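Local coordinates for protein succinate-semialdehyde dehydrogenase (Streptococcus pyogenes MGAS1882, PDB 4YWU) that probably oxidises succinic semialdehyde (4-oxobutanoic acid), bound in this structure, to succinate with a nicotinamide coenzyme, as an aldehyde dehydrogenase family member, at residues M74-T79 with N132-Q137; T226-G231 with S432-E437. All blocks are in the same frame, centred on the assembly; numbering follows the deposited sequence.

Contact 1 (M74-T79 with N132-Q137); sequences MGKLFT and NFPYYQ. With SSN (4-oxobutanoic acid), chain C.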
ATOM      1  N   MET A  74       0.258  -9.343  29.918  1.00 28.26           N
ATOM      2  CA  MET A  74       1.472  -9.912  29.337  1.00 28.20           C
ATOM      3  C   MET A  74       2.734  -9.786  30.190  1.00 27.76           C
ATOM      4  O   MET A  74       3.846 -10.008  29.708  1.00 26.75           O
ATOM      5  CB  MET A  74       1.703  -9.348  27.924  1.00 27.51           C
ATOM      6  CG  MET A  74       1.474  -7.854  27.755  1.00 25.95           C
ATOM      7  SD  MET A  74       2.783  -6.824  28.446  1.00 27.64           S
ATOM      8  CE  MET A  74       4.103  -7.083  27.220  1.00 26.26           C
ATOM      9  N   GLY A  75       2.542  -9.433  31.459  1.00 27.79           N
ATOM     10  CA  GLY A  75       3.637  -9.335  32.415  1.00 27.35           C
ATOM     11  C   GLY A  75       4.738  -8.285  32.362  1.00 27.76           C
ATOM     12  O   GLY A  75       5.776  -8.479  33.001  1.00 26.98           O
ATOM     13  N   LYS A  76       4.544  -7.177  31.652  1.00 28.11           N
ATOM     14  CA  LYS A  76       5.605  -6.171  31.588  1.00 28.13           C
ATOM     15  C   LYS A  76       5.711  -5.345  32.862  1.00 27.80           C
ATOM     16  O   LYS A  76       4.779  -5.288  33.665  1.00 27.35           O
ATOM     17  CB  LYS A  76       5.404  -5.229  30.401  1.00 29.03           C
ATOM     18  CG  LYS A  76       4.389  -4.101  30.619  1.00 28.33           C
ATOM     19  CD  LYS A  76       4.461  -3.089  29.474  1.00 25.98           C
ATOM     20  CE  LYS A  76       4.393  -3.795  28.120  1.00 23.82           C
ATOM     21  NZ  LYS A  76       4.615  -2.892  26.970  1.00 19.97           N
ATOM     22  N   LEU A  77       6.860  -4.709  33.048  1.00 28.51           N
ATOM     23  CA  LEU A  77       7.066  -3.886  34.225  1.00 27.97           C
ATOM     24  C   LEU A  77       5.980  -2.839  34.244  1.00 28.15           C
ATOM     25  O   LEU A  77       5.666  -2.236  33.222  1.00 28.34           O
ATOM     26  CB  LEU A  77       8.428  -3.200  34.185  1.00 27.71           C
ATOM     27  CG  LEU A  77       9.660  -4.106  34.182  1.00 28.52           C
ATOM     28  CD1 LEU A  77      10.920  -3.247  34.201  1.00 26.54           C
ATOM     29  CD2 LEU A  77       9.615  -5.035  35.390  1.00 27.04           C
ATOM     30  N   PHE A  78       5.406  -2.640  35.422  1.00 29.46           N
ATOM     31  CA  PHE A  78       4.343  -1.668  35.624  1.00 28.37           C
ATOM     32  C   PHE A  78       4.771  -0.264  35.184  1.00 28.45           C
ATOM     33  O   PHE A  78       3.979   0.487  34.613  1.00 28.79           O
ATOM     34  CB  PHE A  78       3.955  -1.662  37.100  1.00 26.81           C
ATOM     35  CG  PHE A  78       2.913  -0.658  37.444  1.00 25.33           C
ATOM     36  CD1 PHE A  78       1.574  -0.935  37.233  1.00 25.41           C
ATOM     37  CD2 PHE A  78       3.271   0.579  37.959  1.00 25.55           C
ATOM     38  CE1 PHE A  78       0.601   0.006  37.531  1.00 26.14           C
ATOM     39  CE2 PHE A  78       2.307   1.528  38.262  1.00 25.14           C
ATOM     40  CZ  PHE A  78       0.970   1.242  38.047  1.00 26.55           C
ATOM     41  N   THR A  79       6.023   0.088  35.456  1.00 28.11           N
ATOM     42  CA  THR A  79       6.532   1.401  35.077  1.00 28.94           C
ATOM     43  C   THR A  79       6.618   1.559  33.566  1.00 29.30           C
ATOM     44  O   THR A  79       6.389   2.650  33.047  1.00 27.99           O
ATOM     45  CB  THR A  79       7.917   1.657  35.669  1.00 28.19           C
ATOM     46  OG1 THR A  79       8.742   0.506  35.458  1.00 29.91           O
ATOM     47  CG2 THR A  79       7.808   1.943  37.148  1.00 28.52           C
ATOM     48  N   ASN A 132       3.112  -7.407  22.626  1.00 25.82           N
ATOM     49  CA  ASN A 132       4.228  -6.688  23.235  1.00 26.57           C
ATOM     50  C   ASN A 132       3.938  -5.236  23.656  1.00 27.09           C
ATOM     51  O   ASN A 132       4.648  -4.676  24.490  1.00 27.91           O
ATOM     52  CB  ASN A 132       5.466  -6.768  22.332  1.00 28.62           C
ATOM     53  CG  ASN A 132       5.327  -5.960  21.063  1.00 30.37           C
ATOM     54  OD1 ASN A 132       4.277  -5.962  20.416  1.00 32.50           O
ATOM     55  ND2 ASN A 132       6.400  -5.275  20.686  1.00 29.48           N
ATOM     56  N   PHE A 133       2.895  -4.637  23.090  1.00 26.87           N
ATOM     57  CA  PHE A 133       2.489  -3.271  23.425  1.00 25.76           C
ATOM     58  C   PHE A 133       0.981  -3.200  23.247  1.00 26.20           C
ATOM     59  O   PHE A 133       0.473  -2.564  22.328  1.00 24.98           O
ATOM     60  CB  PHE A 133       3.174  -2.254  22.512  1.00 23.93           C
ATOM     61  CG  PHE A 133       4.618  -2.029  22.841  1.00 23.33           C
ATOM     62  CD1 PHE A 133       4.979  -1.351  23.997  1.00 23.89           C
ATOM     63  CD2 PHE A 133       5.622  -2.507  22.003  1.00 24.66           C
ATOM     64  CE1 PHE A 133       6.322  -1.149  24.319  1.00 24.49           C
ATOM     65  CE2 PHE A 133       6.969  -2.313  22.312  1.00 23.59           C
ATOM     66  CZ  PHE A 133       7.320  -1.633  23.472  1.00 25.02           C
ATOM     67  N   PRO A 134       0.245  -3.854  24.151  1.00 27.98           N
ATOM     68  CA  PRO A 134      -1.218  -3.926  24.160  1.00 29.00           C
ATOM     69  C   PRO A 134      -1.946  -2.655  23.743  1.00 29.32           C
ATOM     70  O   PRO A 134      -2.777  -2.683  22.836  1.00 31.83           O
ATOM     71  CB  PRO A 134      -1.529  -4.327  25.596  1.00 29.62           C
ATOM     72  CG  PRO A 134      -0.360  -5.194  25.944  1.00 28.94           C
ATOM     73  CD  PRO A 134       0.800  -4.398  25.404  1.00 26.20           C
ATOM     74  N   TYR A 135      -1.640  -1.543  24.401  1.00 27.90           N
ATOM     75  CA  TYR A 135      -2.305  -0.283  24.090  1.00 26.04           C
ATOM     76  C   TYR A 135      -1.672   0.498  22.947  1.00 24.03           C
ATOM     77  O   TYR A 135      -2.363   0.925  22.030  1.00 24.56           O
ATOM     78  CB  TYR A 135      -2.395   0.581  25.355  1.00 27.04           C
ATOM     79  CG  TYR A 135      -3.670   0.335  26.132  1.00 31.38           C
ATOM     80  CD1 TYR A 135      -4.072  -0.962  26.459  1.00 32.69           C
ATOM     81  CD2 TYR A 135      -4.504   1.389  26.494  1.00 32.90           C
ATOM     82  CE1 TYR A 135      -5.275  -1.203  27.124  1.00 34.73           C
ATOM     83  CE2 TYR A 135      -5.711   1.160  27.159  1.00 35.25           C
ATOM     84  CZ  TYR A 135      -6.092  -0.139  27.469  1.00 36.06           C
ATOM     85  OH  TYR A 135      -7.294  -0.369  28.114  1.00 37.53           O
ATOM     86  N   TYR A 136      -0.361   0.680  23.005  1.00 23.60           N
ATOM     87  CA  TYR A 136       0.367   1.410  21.975  1.00 23.27           C
ATOM     88  C   TYR A 136       0.036   0.879  20.577  1.00 22.96           C
ATOM     89  O   TYR A 136      -0.279   1.651  19.671  1.00 22.00           O
ATOM     90  CB  TYR A 136       1.872   1.298  22.248  1.00 24.43           C
ATOM     91  CG  TYR A 136       2.744   1.726  21.098  1.00 27.05           C
ATOM     92  CD1 TYR A 136       2.835   3.068  20.727  1.00 28.54           C
ATOM     93  CD2 TYR A 136       3.459   0.782  20.355  1.00 28.60           C
ATOM     94  CE1 TYR A 136       3.615   3.463  19.642  1.00 28.88           C
ATOM     95  CE2 TYR A 136       4.241   1.164  19.266  1.00 30.11           C
ATOM     96  CZ  TYR A 136       4.312   2.506  18.914  1.00 30.11           C
ATOM     97  OH  TYR A 136       5.057   2.888  17.820  1.00 29.83           O
ATOM     98  N   GLN A 137       0.095  -0.441  20.413  1.00 22.37           N
ATOM     99  CA  GLN A 137      -0.196  -1.064  19.126  1.00 22.42           C
ATOM    100  C   GLN A 137      -1.564  -0.641  18.614  1.00 22.29           C
ATOM    101  O   GLN A 137      -1.707  -0.283  17.447  1.00 24.25           O
ATOM    102  CB  GLN A 137      -0.141  -2.598  19.233  1.00 23.20           C
ATOM    103  CG  GLN A 137       1.247  -3.189  19.546  1.00 24.22           C
ATOM    104  CD  GLN A 137       2.293  -2.874  18.478  1.00 25.03           C
ATOM    105  OE1 GLN A 137       1.980  -2.305  17.428  1.00 25.68           O
ATOM    106  NE2 GLN A 137       3.539  -3.251  18.742  1.00 23.07           N
TER
HETATM  107  C1  SSN C 501       7.565  -2.762  18.444  1.00 58.86           C
HETATM  108  O1  SSN C 501       8.452  -1.858  18.480  1.00 57.81           O
HETATM  109  C2  SSN C 501       6.239  -2.560  17.727  1.00 59.42           C
HETATM  110  O2  SSN C 501       7.775  -3.857  19.010  1.00 58.07           O
HETATM  111  C3  SSN C 501       6.054  -3.561  16.593  1.00 58.65           C
HETATM  112  C4  SSN C 501       5.914  -2.786  15.286  1.00 58.61           C
HETATM  113  O4  SSN C 501       6.402  -3.166  14.226  1.00 57.54           O
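The carbonyl oxygen of Asn132 takes two donors: Lys76 NZ, at 3.1 Å from Asn132 O, and the side-chain ND2 of Asn258. The ammonium group meets the carbonyl at a C=O...N angle of 144° and from somewhat out of its plane, so it comes neither head-on nor in plane. Lys76 starts with CG set between its own N and C (chi1 81°), runs extended, and bends at chi3, which brings NZ across the Phe133 side chain at about a right angle; NZ is 3.4 Å from Phe133 CD1, obliquely placed with respect to the ring. The stronger polar partner of this lysine is Glu84, by a salt bridge, and Glu84 in turn accepts the backbone N-H of Tyr136 in the first turn of helix 134-148. Beside the lysine, Met74 is folded at both chi2 and chi3: its CG packs 3.7 Å from Pro134 CG, while CE turns back to the Asn132 carbonyl.

With its carbonyl held by these donors, Asn132 turns its amide to the ligand. Its ND2 lies 2.6 Å from carboxylate O2 of 4-oxobutanoic acid, but the N-H...O angle of 128° makes this a weak bond. The other end of the amide, Asn132 OD1, receives Gln137 NE2 at 3.3 Å, which probably helps to set the rotation of the amide. Phe133 presents an edge, in plane, to the same O2, with CE2 3.7 Å away.

Cys263 N also hydrogen-bonds the ligand; as in relatives, Asn132 and Cys263 N probably form the oxyanion hole. The chemistry is consistent with a donor site whose asparagine backbone is held by Lys76 and Asn258, occupied on the asparagine side by a carboxylate oxygen rather than the aldehyde oxygen expected during turnover.

Contact 2 (T226-G231 with S432-E437); sequences TTLELG and SGYGRE. With SSN (4-oxobutanoic acid), chain C.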
ATOM      1  N   THR A 226      -3.434  -3.406   2.366  1.00 30.31           N
ATOM      2  CA  THR A 226      -2.859  -3.827   3.638  1.00 30.63           C
ATOM      3  C   THR A 226      -1.564  -3.095   3.928  1.00 30.24           C
ATOM      4  O   THR A 226      -0.953  -2.499   3.041  1.00 30.62           O
ATOM      5  CB  THR A 226      -2.531  -5.336   3.661  1.00 30.88           C
ATOM      6  OG1 THR A 226      -1.547  -5.618   2.663  1.00 31.97           O
ATOM      7  CG2 THR A 226      -3.764  -6.168   3.385  1.00 30.80           C
ATOM      8  N   THR A 227      -1.168  -3.142   5.191  1.00 29.77           N
ATOM      9  CA  THR A 227       0.075  -2.549   5.651  1.00 29.63           C
ATOM     10  C   THR A 227       0.528  -3.526   6.715  1.00 28.07           C
ATOM     11  O   THR A 227      -0.249  -3.907   7.586  1.00 26.93           O
ATOM     12  CB  THR A 227      -0.119  -1.142   6.271  1.00 30.93           C
ATOM     13  OG1 THR A 227      -0.954  -1.226   7.430  1.00 30.89           O
ATOM     14  CG2 THR A 227      -0.751  -0.204   5.257  1.00 32.48           C
ATOM     15  N   LEU A 228       1.778  -3.954   6.624  1.00 27.75           N
ATOM     16  CA  LEU A 228       2.307  -4.911   7.574  1.00 27.83           C
ATOM     17  C   LEU A 228       3.451  -4.373   8.391  1.00 28.69           C
ATOM     18  O   LEU A 228       4.349  -3.717   7.870  1.00 29.63           O
ATOM     19  CB  LEU A 228       2.784  -6.165   6.846  1.00 27.69           C
ATOM     20  CG  LEU A 228       1.756  -6.872   5.971  1.00 27.90           C
ATOM     21  CD1 LEU A 228       2.320  -8.208   5.515  1.00 26.10           C
ATOM     22  CD2 LEU A 228       0.471  -7.062   6.758  1.00 28.12           C
ATOM     23  N   GLU A 229       3.402  -4.657   9.684  1.00 30.38           N
ATOM     24  CA  GLU A 229       4.454  -4.265  10.610  1.00 32.56           C
ATOM     25  C   GLU A 229       4.894  -5.590  11.218  1.00 32.58           C
ATOM     26  O   GLU A 229       4.292  -6.070  12.179  1.00 32.69           O
ATOM     27  CB  GLU A 229       3.908  -3.344  11.706  1.00 36.13           C
ATOM     28  CG  GLU A 229       3.505  -1.952  11.231  1.00 41.98           C
ATOM     29  CD  GLU A 229       4.702  -1.052  10.959  1.00 45.38           C
ATOM     30  OE1 GLU A 229       4.532   0.002  10.305  1.00 45.82           O
ATOM     31  OE2 GLU A 229       5.814  -1.393  11.410  1.00 50.47           O
ATOM     32  N   LEU A 230       5.922  -6.198  10.638  1.00 31.06           N
ATOM     33  CA  LEU A 230       6.412  -7.475  11.139  1.00 30.99           C
ATOM     34  C   LEU A 230       7.645  -7.305  12.032  1.00 30.88           C
ATOM     35  O   LEU A 230       7.963  -6.195  12.453  1.00 32.91           O
ATOM     36  CB  LEU A 230       6.698  -8.410   9.962  1.00 30.45           C
ATOM     37  CG  LEU A 230       5.502  -8.508   8.999  1.00 28.38           C
ATOM     38  CD1 LEU A 230       5.819  -9.443   7.857  1.00 26.44           C
ATOM     39  CD2 LEU A 230       4.276  -8.990   9.745  1.00 27.25           C
ATOM     40  N   GLY A 231       8.336  -8.398  12.327  1.00 29.70           N
ATOM     41  CA  GLY A 231       9.493  -8.306  13.203  1.00 29.82           C
ATOM     42  C   GLY A 231      10.722  -7.577  12.682  1.00 30.20           C
ATOM     43  O   GLY A 231      10.736  -7.032  11.581  1.00 31.68           O
ATOM     44  N   SER A 432      10.213  -7.212   7.241  1.00 30.32           N
ATOM     45  CA  SER A 432       9.680  -6.428   8.348  1.00 28.87           C
ATOM     46  C   SER A 432       8.328  -5.873   7.912  1.00 29.12           C
ATOM     47  O   SER A 432       7.605  -5.274   8.706  1.00 30.48           O
ATOM     48  CB  SER A 432      10.616  -5.274   8.705  1.00 27.03           C
ATOM     49  OG  SER A 432      11.789  -5.754   9.328  1.00 27.72           O
ATOM     50  N   GLY A 433       8.007  -6.074   6.635  1.00 28.87           N
ATOM     51  CA  GLY A 433       6.744  -5.612   6.087  1.00 28.16           C
ATOM     52  C   GLY A 433       6.856  -4.422   5.155  1.00 28.03           C
ATOM     53  O   GLY A 433       7.899  -4.166   4.560  1.00 28.20           O
ATOM     54  N   TYR A 434       5.754  -3.698   5.022  1.00 27.94           N
ATOM     55  CA  TYR A 434       5.702  -2.514   4.178  1.00 27.75           C
ATOM     56  C   TYR A 434       4.643  -1.571   4.738  1.00 28.28           C
ATOM     57  O   TYR A 434       3.834  -1.966   5.579  1.00 29.77           O
ATOM     58  CB  TYR A 434       5.377  -2.908   2.732  1.00 25.93           C
ATOM     59  CG  TYR A 434       4.229  -3.878   2.592  1.00 24.48           C
ATOM     60  CD1 TYR A 434       2.909  -3.459   2.731  1.00 23.91           C
ATOM     61  CD2 TYR A 434       4.467  -5.230   2.360  1.00 25.03           C
ATOM     62  CE1 TYR A 434       1.859  -4.367   2.644  1.00 22.89           C
ATOM     63  CE2 TYR A 434       3.427  -6.140   2.274  1.00 22.97           C
ATOM     64  CZ  TYR A 434       2.132  -5.704   2.420  1.00 23.18           C
ATOM     65  OH  TYR A 434       1.116  -6.624   2.382  1.00 26.48           O
ATOM     66  N   GLY A 435       4.647  -0.326   4.280  1.00 27.82           N
ATOM     67  CA  GLY A 435       3.684   0.624   4.790  1.00 25.69           C
ATOM     68  C   GLY A 435       4.272   1.289   6.012  1.00 26.11           C
ATOM     69  O   GLY A 435       5.318   0.872   6.515  1.00 25.74           O
ATOM     70  N   ARG A 436       3.604   2.327   6.495  1.00 26.83           N
ATOM     71  CA  ARG A 436       4.086   3.059   7.659  1.00 27.45           C
ATOM     72  C   ARG A 436       2.929   3.363   8.595  1.00 27.54           C
ATOM     73  O   ARG A 436       1.768   3.246   8.214  1.00 29.22           O
ATOM     74  CB  ARG A 436       4.746   4.373   7.213  1.00 27.16           C
ATOM     75  CG  ARG A 436       6.020   4.210   6.388  1.00 26.68           C
ATOM     76  CD  ARG A 436       7.144   3.670   7.246  1.00 30.22           C
ATOM     77  NE  ARG A 436       8.424   3.582   6.542  1.00 32.94           N
ATOM     78  CZ  ARG A 436       8.820   2.537   5.819  1.00 34.38           C
ATOM     79  NH1 ARG A 436       8.032   1.470   5.692  1.00 32.74           N
ATOM     80  NH2 ARG A 436      10.017   2.550   5.243  1.00 34.10           N
ATOM     81  N   GLU A 437       3.253   3.731   9.828  1.00 27.99           N
ATOM     82  CA  GLU A 437       2.250   4.094  10.817  1.00 28.37           C
ATOM     83  C   GLU A 437       2.761   5.319  11.539  1.00 27.95           C
ATOM     84  O   GLU A 437       3.967   5.543  11.592  1.00 30.47           O
ATOM     85  CB  GLU A 437       2.021   2.958  11.801  1.00 29.28           C
ATOM     86  CG  GLU A 437       1.429   1.729  11.158  1.00 35.63           C
ATOM     87  CD  GLU A 437       0.834   0.779  12.174  1.00 39.20           C
ATOM     88  OE1 GLU A 437       1.143   0.939  13.374  1.00 43.61           O
ATOM     89  OE2 GLU A 437       0.064  -0.126  11.777  1.00 41.23           O
TER
HETATM   90  C1  SSN C 501       7.565  -2.762  18.444  1.00 58.86           C
HETATM   91  O1  SSN C 501       8.452  -1.858  18.480  1.00 57.81           O
HETATM   92  C2  SSN C 501       6.239  -2.560  17.727  1.00 59.42           C
HETATM   93  O2  SSN C 501       7.775  -3.857  19.010  1.00 58.07           O
HETATM   94  C3  SSN C 501       6.054  -3.561  16.593  1.00 58.65           C
HETATM   95  C4  SSN C 501       5.914  -2.786  15.286  1.00 58.61           C
HETATM   96  O4  SSN C 501       6.402  -3.166  14.226  1.00 57.54           O
HETATM   97  O   HOH W   1      -0.959   1.834   8.626  1.00 29.50           O
HETATM   98  O   HOH W   2       6.048  -1.696   7.890  1.00 31.78           O
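The phenol ring of Tyr434 has Leu228 CB over one face and Thr226 O at its edge, in the ring plane and 3.4 Å from Tyr434 CE1. With CG between N and C (chi1 47°), the ring runs alongside Leu228, both side chains pointing the same way, until Tyr434 OH forms a 2.9 Å hydrogen bond with Thr226 OG1. Leu223 of the second subunit also packs on Tyr434. This is the edge, within this chain, of the Rossmann-like sheet of an aldehyde dehydrogenase, where the short strand 433-434 runs antiparallel to strand 225-229.

The pairing is loose. Leu228 N donates to Tyr434 O at 3.0 Å in a bent bond, and the return bond from Tyr434 N to Leu228 O is weak. Firmer is the bond just beyond, Leu230 N to Ser432 O at 2.7 Å, nearly straight at 161° although the donor sits well above the carbonyl plane. Gly433 adds a CA-H...O contact to Leu228 O.

Two acidic side chains also meet. Glu229 and Glu437 slide past each other in opposite directions, their carboxylate planes 57° apart, with Glu229 OE1 3.7 Å from Glu437 CG. A salt bridge from Glu437 to Arg140 probably offsets the nearness of two carboxylates. Glu229, bent at chi2, brings OE2 to 3.4 Å from O4, the aldehyde oxygen of 4-oxobutanoic acid; that position is consistent with the glutamate which serves as general base in this family.

Where 226-231 ends beside the start of 432-437, Ser432 OG takes an N-H from Gly387 and donates to Gly231 O at 2.8 Å, lying in the plane of that carbonyl.

How the contacts relate
From the N terminus, contact 1 closes first: leaving helix 63-74, the chain passes through helix 78-102 and strands 106-108, 113-120 and 124-128 before residues 132-137 return to it. Contact 2 follows in series, neither nested nor crossed, and closes a far longer loop that contains the whole seven-stranded sheet, from strand 235-238 to strand 411-414. It thus brings the chain back to the six-stranded sheet. The centres lie 20 Å apart and the nearest atoms about 5 Å, without touching. Two things join them: 4-oxobutanoic acid, whose opposite ends face the two contacts, and Arg140 of helix 134-148, which reaches both Tyr136 and Glu437.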